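Local coordinates for embryonic developmental protein tofu-6 (Caenorhabditis elegans, PDB 7OCX) that probably serves in piRNA biogenesis as a subunit of the PETISCO complex, in which its RNA recognition motif domain pairs with that of PID-3, at residues 17-22 / 72-77; 35-40 / 60-65; 46-51 / 56-61. All blocks are in the same frame, centred on the assembly; numbering follows the deposited sequence.

Interaction 1 (17-22 / 72-77); sequences AGFHIR and EVRKNL
F19 on strand 18-25 and V73 on helix 67-75 bring the two backbones closest, with their CA atoms 9.6 Å apart. Side chains fill the gap between helix and sheet. The contact is part of the RNA recognition motif (RRM) fold. Here its second helix covers the first strand, which has sheet neighbours on both flanks.

F19 carries the strand side. Its CG is anti to its own carbonyl carbon (chi1 -59°), and the ring extends toward the helix. V73 comes from the opposite direction. Its CG1 meets the far end of the ring, 3.9 Å from F19 CZ. This is a purely apolar contact. F37 of helix 30-38 also touches V73, so both helices share this part of the core.

R74 starts from a different angle. Its CB does not aim at the strand, but the chain beyond CG is extended (chi3 178°) and runs past the ring. CG of R74 lies 4.0 Å from F19 CE1, so the aliphatic part packs on the ring as well. The guanidinium then has F19 CZ over the centre of one face, 3.8 Å above its plane. The two planes are 47° apart, so the groups do not lie flat on each other. The charge is met by acids outside these segments. NH2 forms a salt bridge to D93, and NH1 forms one to D71 as well as a hydrogen bond to D16 O. These bonds probably fix the rotation of the guanidinium against the ring. R73 of the neighbouring PID-3 chain packs on R74, so this residue also reaches the subunit interface. The shortest approach between the two segments is R74 NH2 to F19 CE1, at 3.5 Å.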
loop_
_atom_site.group_PDB
_atom_site.type_symbol
_atom_site.label_atom_id
_atom_site.label_comp_id
_atom_site.label_asym_id
_atom_site.label_seq_id
_atom_site.Cartn_x
_atom_site.Cartn_y
_atom_site.Cartn_z
ATOM N N ALA C 17 -6.970 17.635 4.728
ATOM C CA ALA C 17 -5.799 17.106 5.411
ATOM C C ALA C 17 -4.763 18.176 5.704
ATOM O O ALA C 17 -3.761 17.881 6.358
ATOM C CB ALA C 17 -5.149 15.991 4.583
ATOM N N GLY C 18 -4.999 19.408 5.268
ATOM C CA GLY C 18 -3.993 20.441 5.362
ATOM C C GLY C 18 -4.344 21.644 6.209
ATOM O O GLY C 18 -5.519 21.970 6.423
ATOM N N PHE C 19 -3.299 22.334 6.664
ATOM C CA PHE C 19 -3.438 23.460 7.566
ATOM C C PHE C 19 -2.547 24.616 7.144
ATOM O O PHE C 19 -1.436 24.415 6.648
ATOM C CB PHE C 19 -3.045 23.079 8.985
ATOM C CG PHE C 19 -3.844 21.971 9.550
ATOM C CD1 PHE C 19 -5.143 22.187 9.972
ATOM C CD2 PHE C 19 -3.305 20.702 9.651
ATOM C CE1 PHE C 19 -5.875 21.158 10.493
ATOM C CE2 PHE C 19 -4.028 19.673 10.180
ATOM C CZ PHE C 19 -5.324 19.900 10.594
ATOM N N HIS C 20 -3.051 25.829 7.365
ATOM C CA HIS C 20 -2.231 27.032 7.371
ATOM C C HIS C 20 -1.795 27.278 8.809
ATOM O O HIS C 20 -2.593 27.119 9.743
ATOM C CB HIS C 20 -3.004 28.239 6.838
ATOM C CG HIS C 20 -3.307 28.159 5.372
ATOM N ND1 HIS C 20 -2.329 28.203 4.399
ATOM C CD2 HIS C 20 -4.487 28.054 4.712
ATOM C CE1 HIS C 20 -2.892 28.117 3.207
ATOM N NE2 HIS C 20 -4.201 28.026 3.369
ATOM N N ILE C 21 -0.525 27.648 8.982
ATOM C CA ILE C 21 0.101 27.803 10.289
ATOM C C ILE C 21 0.612 29.226 10.420
ATOM O O ILE C 21 1.402 29.674 9.581
ATOM C CB ILE C 21 1.295 26.852 10.487
ATOM C CG1 ILE C 21 0.968 25.440 10.045
ATOM C CG2 ILE C 21 1.734 26.921 11.941
ATOM C CD1 ILE C 21 -0.112 24.813 10.803
ATOM N N ARG C 22 0.231 29.905 11.497
ATOM C CA ARG C 22 0.752 31.235 11.784
ATOM C C ARG C 22 1.394 31.243 13.167
ATOM O O ARG C 22 1.190 30.333 13.975
ATOM C CB ARG C 22 -0.367 32.280 11.700
ATOM C CG ARG C 22 -0.883 32.495 10.284
ATOM C CD ARG C 22 -0.512 33.861 9.734
ATOM N NE ARG C 22 -1.394 34.908 10.237
ATOM C CZ ARG C 22 -1.038 35.865 11.085
ATOM N NH1 ARG C 22 0.192 35.943 11.569
ATOM N NH2 ARG C 22 -1.940 36.769 11.453
ATOM N N GLU C 72 -6.716 14.195 14.233
ATOM C CA GLU C 72 -6.004 14.116 15.513
ATOM C C GLU C 72 -5.305 15.429 15.853
ATOM O O GLU C 72 -5.119 15.742 17.034
ATOM C CB GLU C 72 -4.981 12.970 15.519
ATOM C CG GLU C 72 -5.546 11.567 15.270
ATOM C CD GLU C 72 -5.710 10.750 16.558
ATOM O OE1 GLU C 72 -6.600 9.876 16.602
ATOM O OE2 GLU C 72 -4.929 10.958 17.515
ATOM N N VAL C 73 -4.891 16.201 14.843
ATOM C CA VAL C 73 -4.437 17.564 15.099
ATOM C C VAL C 73 -5.591 18.420 15.596
ATOM O O VAL C 73 -5.513 19.038 16.665
ATOM C CB VAL C 73 -3.798 18.174 13.839
ATOM C CG1 VAL C 73 -3.579 19.666 14.025
ATOM C CG2 VAL C 73 -2.486 17.488 13.542
ATOM N N ARG C 74 -6.688 18.461 14.834
ATOM C CA ARG C 74 -7.846 19.254 15.237
ATOM C C ARG C 74 -8.283 18.926 16.663
ATOM O O ARG C 74 -8.838 19.793 17.352
ATOM C CB ARG C 74 -8.993 19.040 14.235
ATOM C CG ARG C 74 -8.683 19.568 12.814
ATOM C CD ARG C 74 -9.878 19.556 11.845
ATOM N NE ARG C 74 -9.494 20.105 10.549
ATOM C CZ ARG C 74 -9.052 19.403 9.516
ATOM N NH1 ARG C 74 -9.089 18.082 9.504
ATOM N NH2 ARG C 74 -8.542 20.049 8.473
ATOM N N LYS C 75 -8.025 17.696 17.135
ATOM C CA LYS C 75 -8.426 17.334 18.497
ATOM C C LYS C 75 -7.619 18.080 19.554
ATOM O O LYS C 75 -8.177 18.508 20.573
ATOM C CB LYS C 75 -8.288 15.830 18.761
ATOM C CG LYS C 75 -9.308 14.923 18.101
ATOM C CD LYS C 75 -8.981 13.445 18.331
ATOM C CE LYS C 75 -8.875 12.690 17.010
ATOM N NZ LYS C 75 -10.128 11.965 16.626
ATOM N N ASN C 76 -6.299 18.209 19.355
ATOM C CA ASN C 76 -5.436 18.809 20.363
ATOM C C ASN C 76 -5.411 20.327 20.293
ATOM O O ASN C 76 -4.603 20.955 20.985
ATOM C CB ASN C 76 -4.002 18.288 20.250
ATOM C CG ASN C 76 -3.910 16.793 20.439
ATOM O OD1 ASN C 76 -4.631 16.033 19.793
ATOM N ND2 ASN C 76 -3.078 16.366 21.389
ATOM N N LEU C 77 -6.277 20.932 19.493
ATOM C CA LEU C 77 -6.296 22.381 19.411
ATOM C C LEU C 77 -7.122 22.963 20.553
ATOM O O LEU C 77 -7.914 22.275 21.203
ATOM C CB LEU C 77 -6.873 22.821 18.073
ATOM C CG LEU C 77 -5.999 22.510 16.861
ATOM C CD1 LEU C 77 -6.532 23.302 15.670
ATOM C CD2 LEU C 77 -4.524 22.830 17.068
#

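Interaction 2 (35-40 / 60-65); sequences HVFQNF and GFVNMM
On the helix-covered face of the RRM sheet, F37 of helix 30-38 packs against V62 and M64 of strand 57-64. The contact is buried and joins the first helix to the third strand. The CA atoms of F37 and V62 are 7.8 Å apart.

V62 offers both methyl groups to the aromatic ring. CG2 sits over one face, offset toward the rim, in a CH-pi contact 4.2 Å from the centroid of the F37 ring. CG1 of V62 reaches the root of the ring instead, 3.8 Å from F37 CG. CG1 is anti to the backbone N of V62 (chi1 175°) and CG2 anti to the carbonyl carbon, and this turns both methyls to the ring. They lie against the same face, CG1 near CG and CG2 by the CD1-CE1 side.

M64 approaches F37 at about a right angle. Its SD is 4.2 Å from F37 CD2 and forms an oblique Met-aromatic contact with the ring. The chain bends at both later torsions (chi3 -75°). This curl brings CE back to the backbone of F37, 3.5 Å from F37 O. That oxygen already accepts a hydrogen bond from F40 N (3.0 Å), so the methyl packs beside a satisfied carbonyl. CE of M64 also lies near F40 CB, at 4.4 Å.

The same side chains continue the core on other sides. I21 of strand 18-25 touches F37 and V62, and F19 of that strand touches M64. V73 of helix 67-75 meets F37 and F40, while D69 and A70 of that helix meet M64.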
loop_
_atom_site.group_PDB
_atom_site.type_symbol
_atom_site.label_atom_id
_atom_site.label_comp_id
_atom_site.label_asym_id
_atom_site.label_seq_id
_atom_site.Cartn_x
_atom_site.Cartn_y
_atom_site.Cartn_z
ATOM N N HIS C 35 8.479 18.440 13.162
ATOM C CA HIS C 35 8.533 17.658 14.399
ATOM C C HIS C 35 7.269 17.875 15.227
ATOM O O HIS C 35 6.758 16.945 15.859
ATOM C CB HIS C 35 9.761 18.003 15.259
ATOM C CG HIS C 35 11.075 17.550 14.691
ATOM N ND1 HIS C 35 11.216 16.406 13.935
ATOM C CD2 HIS C 35 12.330 18.044 14.858
ATOM C CE1 HIS C 35 12.486 16.256 13.593
ATOM N NE2 HIS C 35 13.186 17.229 14.152
ATOM N N VAL C 36 6.774 19.111 15.267
ATOM C CA VAL C 36 5.567 19.380 16.036
ATOM C C VAL C 36 4.395 18.585 15.487
ATOM O O VAL C 36 3.612 18.010 16.253
ATOM C CB VAL C 36 5.249 20.884 16.060
ATOM C CG1 VAL C 36 3.822 21.098 16.579
ATOM C CG2 VAL C 36 6.268 21.581 16.920
ATOM N N PHE C 37 4.238 18.561 14.158
ATOM C CA PHE C 37 3.073 17.904 13.581
ATOM C C PHE C 37 3.248 16.403 13.466
ATOM O O PHE C 37 2.259 15.666 13.514
ATOM C CB PHE C 37 2.719 18.556 12.245
ATOM C CG PHE C 37 1.993 19.833 12.438
ATOM C CD1 PHE C 37 2.668 20.988 12.760
ATOM C CD2 PHE C 37 0.604 19.842 12.428
ATOM C CE1 PHE C 37 1.975 22.151 13.028
ATOM C CE2 PHE C 37 -0.090 21.007 12.678
ATOM C CZ PHE C 37 0.600 22.162 12.980
ATOM N N GLN C 38 4.477 15.918 13.389
ATOM C CA GLN C 38 4.679 14.479 13.381
ATOM C C GLN C 38 4.130 13.796 14.631
ATOM O O GLN C 38 3.833 12.596 14.595
ATOM C CB GLN C 38 6.162 14.165 13.261
ATOM C CG GLN C 38 6.429 12.901 12.537
ATOM C CD GLN C 38 7.754 12.312 12.948
ATOM O OE1 GLN C 38 8.525 12.939 13.677
ATOM N NE2 GLN C 38 8.024 11.097 12.495
ATOM N N ASN C 39 4.061 14.499 15.766
ATOM C CA ASN C 39 3.522 13.869 16.970
ATOM C C ASN C 39 2.062 13.465 16.824
ATOM O O ASN C 39 1.568 12.664 17.626
ATOM C CB ASN C 39 3.651 14.788 18.186
ATOM C CG ASN C 39 5.081 15.042 18.617
ATOM O OD1 ASN C 39 5.939 14.159 18.550
ATOM N ND2 ASN C 39 5.353 16.274 19.032
ATOM N N PHE C 40 1.350 14.023 15.850
ATOM C CA PHE C 40 -0.061 13.732 15.622
ATOM C C PHE C 40 -0.294 12.724 14.515
ATOM O O PHE C 40 -1.424 12.240 14.365
ATOM C CB PHE C 40 -0.804 15.033 15.300
ATOM C CG PHE C 40 -0.649 16.072 16.361
ATOM C CD1 PHE C 40 0.132 17.187 16.144
ATOM C CD2 PHE C 40 -1.281 15.924 17.589
ATOM C CE1 PHE C 40 0.289 18.139 17.127
ATOM C CE2 PHE C 40 -1.135 16.876 18.578
ATOM C CZ PHE C 40 -0.345 17.985 18.347
ATOM N N GLY C 60 3.495 29.322 7.769
ATOM C CA GLY C 60 3.748 27.986 7.282
ATOM C C GLY C 60 2.516 27.260 6.791
ATOM O O GLY C 60 1.396 27.778 6.782
ATOM N N PHE C 61 2.765 26.029 6.373
ATOM C CA PHE C 61 1.767 25.174 5.761
ATOM C C PHE C 61 2.182 23.756 6.096
ATOM O O PHE C 61 3.365 23.417 6.018
ATOM C CB PHE C 61 1.721 25.380 4.260
ATOM C CG PHE C 61 0.877 24.414 3.564
ATOM C CD1 PHE C 61 -0.513 24.494 3.674
ATOM C CD2 PHE C 61 1.438 23.442 2.775
ATOM C CE1 PHE C 61 -1.327 23.598 3.017
ATOM C CE2 PHE C 61 0.642 22.579 2.108
ATOM C CZ PHE C 61 -0.755 22.651 2.225
ATOM N N VAL C 62 1.221 22.953 6.521
ATOM C CA VAL C 62 1.451 21.553 6.843
ATOM C C VAL C 62 0.306 20.744 6.260
ATOM O O VAL C 62 -0.855 21.109 6.443
ATOM C CB VAL C 62 1.531 21.308 8.361
ATOM C CG1 VAL C 62 1.647 19.828 8.643
ATOM C CG2 VAL C 62 2.709 22.015 8.925
ATOM N N ASN C 63 0.629 19.644 5.569
ATOM C CA ASN C 63 -0.381 18.711 5.084
ATOM C C ASN C 63 -0.108 17.370 5.757
ATOM O O ASN C 63 1.008 16.843 5.661
ATOM C CB ASN C 63 -0.363 18.619 3.544
ATOM C CG ASN C 63 -1.627 17.968 2.987
ATOM O OD1 ASN C 63 -2.662 18.635 2.879
ATOM N ND2 ASN C 63 -1.533 16.720 2.527
ATOM N N MET C 64 -1.117 16.832 6.434
ATOM C CA MET C 64 -0.955 15.516 7.016
ATOM C C MET C 64 -1.136 14.447 5.944
ATOM O O MET C 64 -1.674 14.689 4.862
ATOM C CB MET C 64 -1.926 15.300 8.168
ATOM C CG MET C 64 -1.875 16.324 9.292
ATOM S SD MET C 64 -0.265 16.537 10.019
ATOM C CE MET C 64 -0.131 15.026 10.998
ATOM N N MET C 65 -0.644 13.252 6.244
ATOM C CA MET C 65 -0.745 12.173 5.272
ATOM C C MET C 65 -2.182 11.715 5.074
ATOM O O MET C 65 -2.505 11.146 4.024
ATOM C CB MET C 65 0.123 10.995 5.709
ATOM C CG MET C 65 0.190 9.945 4.651
ATOM S SD MET C 65 1.268 10.273 3.265
ATOM C CE MET C 65 2.649 11.140 4.000
#

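Interaction 3 (46-51 / 56-61); sequences CRVVGQ and QVQLGF
R47 and F61 form a hydrogen-bonded antiparallel pair in the hairpin of strands 43-51 and 57-64. R47 N donates to F61 O, and F61 N donates to R47 O, each at 3.0 Å. Next to them V48 faces G60 in a non-hydrogen-bonded pair. R47 O lies 3.2 Å from G60 CA, on the side where a CB would be tight.

The register then slips by one residue. V49 and G50 both face L59, which makes a classic beta bulge. L59 O takes V49 N at 2.8 Å and, weakly, G50 N at 3.4 Å. L59 N returns a bond of 2.9 Å to G50 O.

Beside the bulge, V48 CG1 packs 3.4 Å from Q58 OE1, the two side chains crossing at about a right angle. V49 CG2 lies 3.4 Å from L59 O and 4.1 Å from L59 CB. Its CG1 is anti to the carbonyl carbon (chi1 -67°), which turns CG2 toward L59.

Further out, the Q58 amide is held by NE2, which bonds to W28 O and P25 O. R47 pairs with D30 in a salt bridge. F57 of the PID-3 chain packs on C46 and R47. F61 meets the rings of Y13 and H94.

The strands are thus joined mainly by backbone bonds. L59 O takes one short and one weak bond, which probably helps keep the strands paired across the bulge.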
loop_
_atom_site.group_PDB
_atom_site.type_symbol
_atom_site.label_atom_id
_atom_site.label_comp_id
_atom_site.label_asym_id
_atom_site.label_seq_id
_atom_site.Cartn_x
_atom_site.Cartn_y
_atom_site.Cartn_z
ATOM N N CYS C 46 5.441 19.981 4.443
ATOM C CA CYS C 46 5.749 20.904 5.510
ATOM C C CYS C 46 6.629 22.013 4.957
ATOM O O CYS C 46 7.694 21.721 4.414
ATOM C CB CYS C 46 6.469 20.128 6.611
ATOM S SG CYS C 46 6.808 21.044 7.997
ATOM N N ARG C 47 6.214 23.272 5.108
ATOM C CA ARG C 47 7.077 24.338 4.627
ATOM C C ARG C 47 6.831 25.614 5.423
ATOM O O ARG C 47 5.710 25.908 5.840
ATOM C CB ARG C 47 6.866 24.581 3.117
ATOM C CG ARG C 47 7.755 25.667 2.492
ATOM C CD ARG C 47 9.276 25.332 2.473
ATOM N NE ARG C 47 9.719 24.278 1.557
ATOM C CZ ARG C 47 10.067 23.041 1.902
ATOM N NH1 ARG C 47 9.963 22.606 3.155
ATOM N NH2 ARG C 47 10.551 22.225 0.969
ATOM N N VAL C 48 7.916 26.338 5.660
ATOM C CA VAL C 48 7.872 27.717 6.128
ATOM C C VAL C 48 7.904 28.615 4.902
ATOM O O VAL C 48 8.864 28.567 4.126
ATOM C CB VAL C 48 9.059 28.017 7.054
ATOM C CG1 VAL C 48 9.119 29.500 7.357
ATOM C CG2 VAL C 48 8.941 27.197 8.313
ATOM N N VAL C 49 6.865 29.434 4.726
ATOM C CA VAL C 49 6.686 30.160 3.483
ATOM C C VAL C 49 7.043 31.637 3.600
ATOM O O VAL C 49 7.429 32.236 2.597
ATOM C CB VAL C 49 5.245 30.001 2.942
ATOM C CG1 VAL C 49 4.950 28.566 2.517
ATOM C CG2 VAL C 49 4.219 30.505 3.927
ATOM N N GLY C 50 6.935 32.238 4.778
ATOM C CA GLY C 50 7.293 33.631 4.911
ATOM C C GLY C 50 7.531 33.976 6.360
ATOM O O GLY C 50 7.578 33.102 7.228
ATOM N N GLN C 51 7.673 35.269 6.622
ATOM C CA GLN C 51 7.822 35.734 7.990
ATOM C C GLN C 51 6.988 36.990 8.190
ATOM O O GLN C 51 6.515 37.610 7.235
ATOM C CB GLN C 51 9.299 35.971 8.343
ATOM C CG GLN C 51 10.121 36.709 7.295
ATOM C CD GLN C 51 11.584 36.868 7.711
ATOM O OE1 GLN C 51 11.901 36.958 8.899
ATOM N NE2 GLN C 51 12.478 36.899 6.730
ATOM N N GLN C 56 9.486 38.548 14.308
ATOM C CA GLN C 56 9.306 37.772 15.527
ATOM C C GLN C 56 8.660 36.417 15.257
ATOM O O GLN C 56 8.920 35.468 16.006
ATOM C CB GLN C 56 8.485 38.570 16.542
ATOM N N VAL C 57 7.827 36.289 14.204
ATOM C CA VAL C 57 7.166 35.021 13.888
ATOM C C VAL C 57 7.144 34.761 12.378
ATOM O O VAL C 57 7.325 35.667 11.562
ATOM C CB VAL C 57 5.707 34.950 14.426
ATOM C CG1 VAL C 57 5.652 35.079 15.956
ATOM C CG2 VAL C 57 4.800 35.968 13.729
ATOM N N GLN C 58 6.871 33.500 12.017
ATOM C CA GLN C 58 6.929 32.989 10.645
ATOM C C GLN C 58 5.584 32.374 10.255
ATOM O O GLN C 58 4.725 32.125 11.106
ATOM C CB GLN C 58 8.027 31.925 10.509
ATOM C CG GLN C 58 9.450 32.451 10.679
ATOM C CD GLN C 58 10.509 31.381 10.450
ATOM O OE1 GLN C 58 11.177 31.342 9.415
ATOM N NE2 GLN C 58 10.654 30.493 11.424
ATOM N N LEU C 59 5.416 32.111 8.949
ATOM C CA LEU C 59 4.178 31.568 8.397
ATOM C C LEU C 59 4.448 30.252 7.682
ATOM O O LEU C 59 5.474 30.102 7.008
ATOM C CB LEU C 59 3.543 32.525 7.402
ATOM C CG LEU C 59 2.808 33.740 7.959
ATOM C CD1 LEU C 59 3.682 34.595 8.859
ATOM C CD2 LEU C 59 2.275 34.523 6.761
ATOM N N GLY C 60 3.495 29.322 7.769
ATOM C CA GLY C 60 3.748 27.986 7.282
ATOM C C GLY C 60 2.516 27.260 6.791
ATOM O O GLY C 60 1.396 27.778 6.782
ATOM N N PHE C 61 2.765 26.029 6.373
ATOM C CA PHE C 61 1.767 25.174 5.761
ATOM C C PHE C 61 2.182 23.756 6.096
ATOM O O PHE C 61 3.365 23.417 6.018
ATOM C CB PHE C 61 1.721 25.380 4.260
ATOM C CG PHE C 61 0.877 24.414 3.564
ATOM C CD1 PHE C 61 -0.513 24.494 3.674
ATOM C CD2 PHE C 61 1.438 23.442 2.775
ATOM C CE1 PHE C 61 -1.327 23.598 3.017
ATOM C CE2 PHE C 61 0.642 22.579 2.108
ATOM C CZ PHE C 61 -0.755 22.651 2.225
#

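The contacts share the antiparallel sheet of one RRM domain. Centres of interactions 1 and 2 are about 8 Å apart, those of 2 and 3 about 13 Å, and those of 1 and 3 about 15 Å. Along the chain the order is 17-22, 35-40, 46-51, then the overlapping 56-61 and 60-65, and last 72-77. Strand 57-64 serves interactions 2 and 3, which share G60 and F61. It pairs with strand 18-25 through backbone bonds of F19 with V62 and I21 with G60. Interactions 1 and 2 each lay a helix on the sheet; interaction 3 joins the hairpin of strand 43-51, outermost within this chain. All sit in a domain seen bound to PID-3.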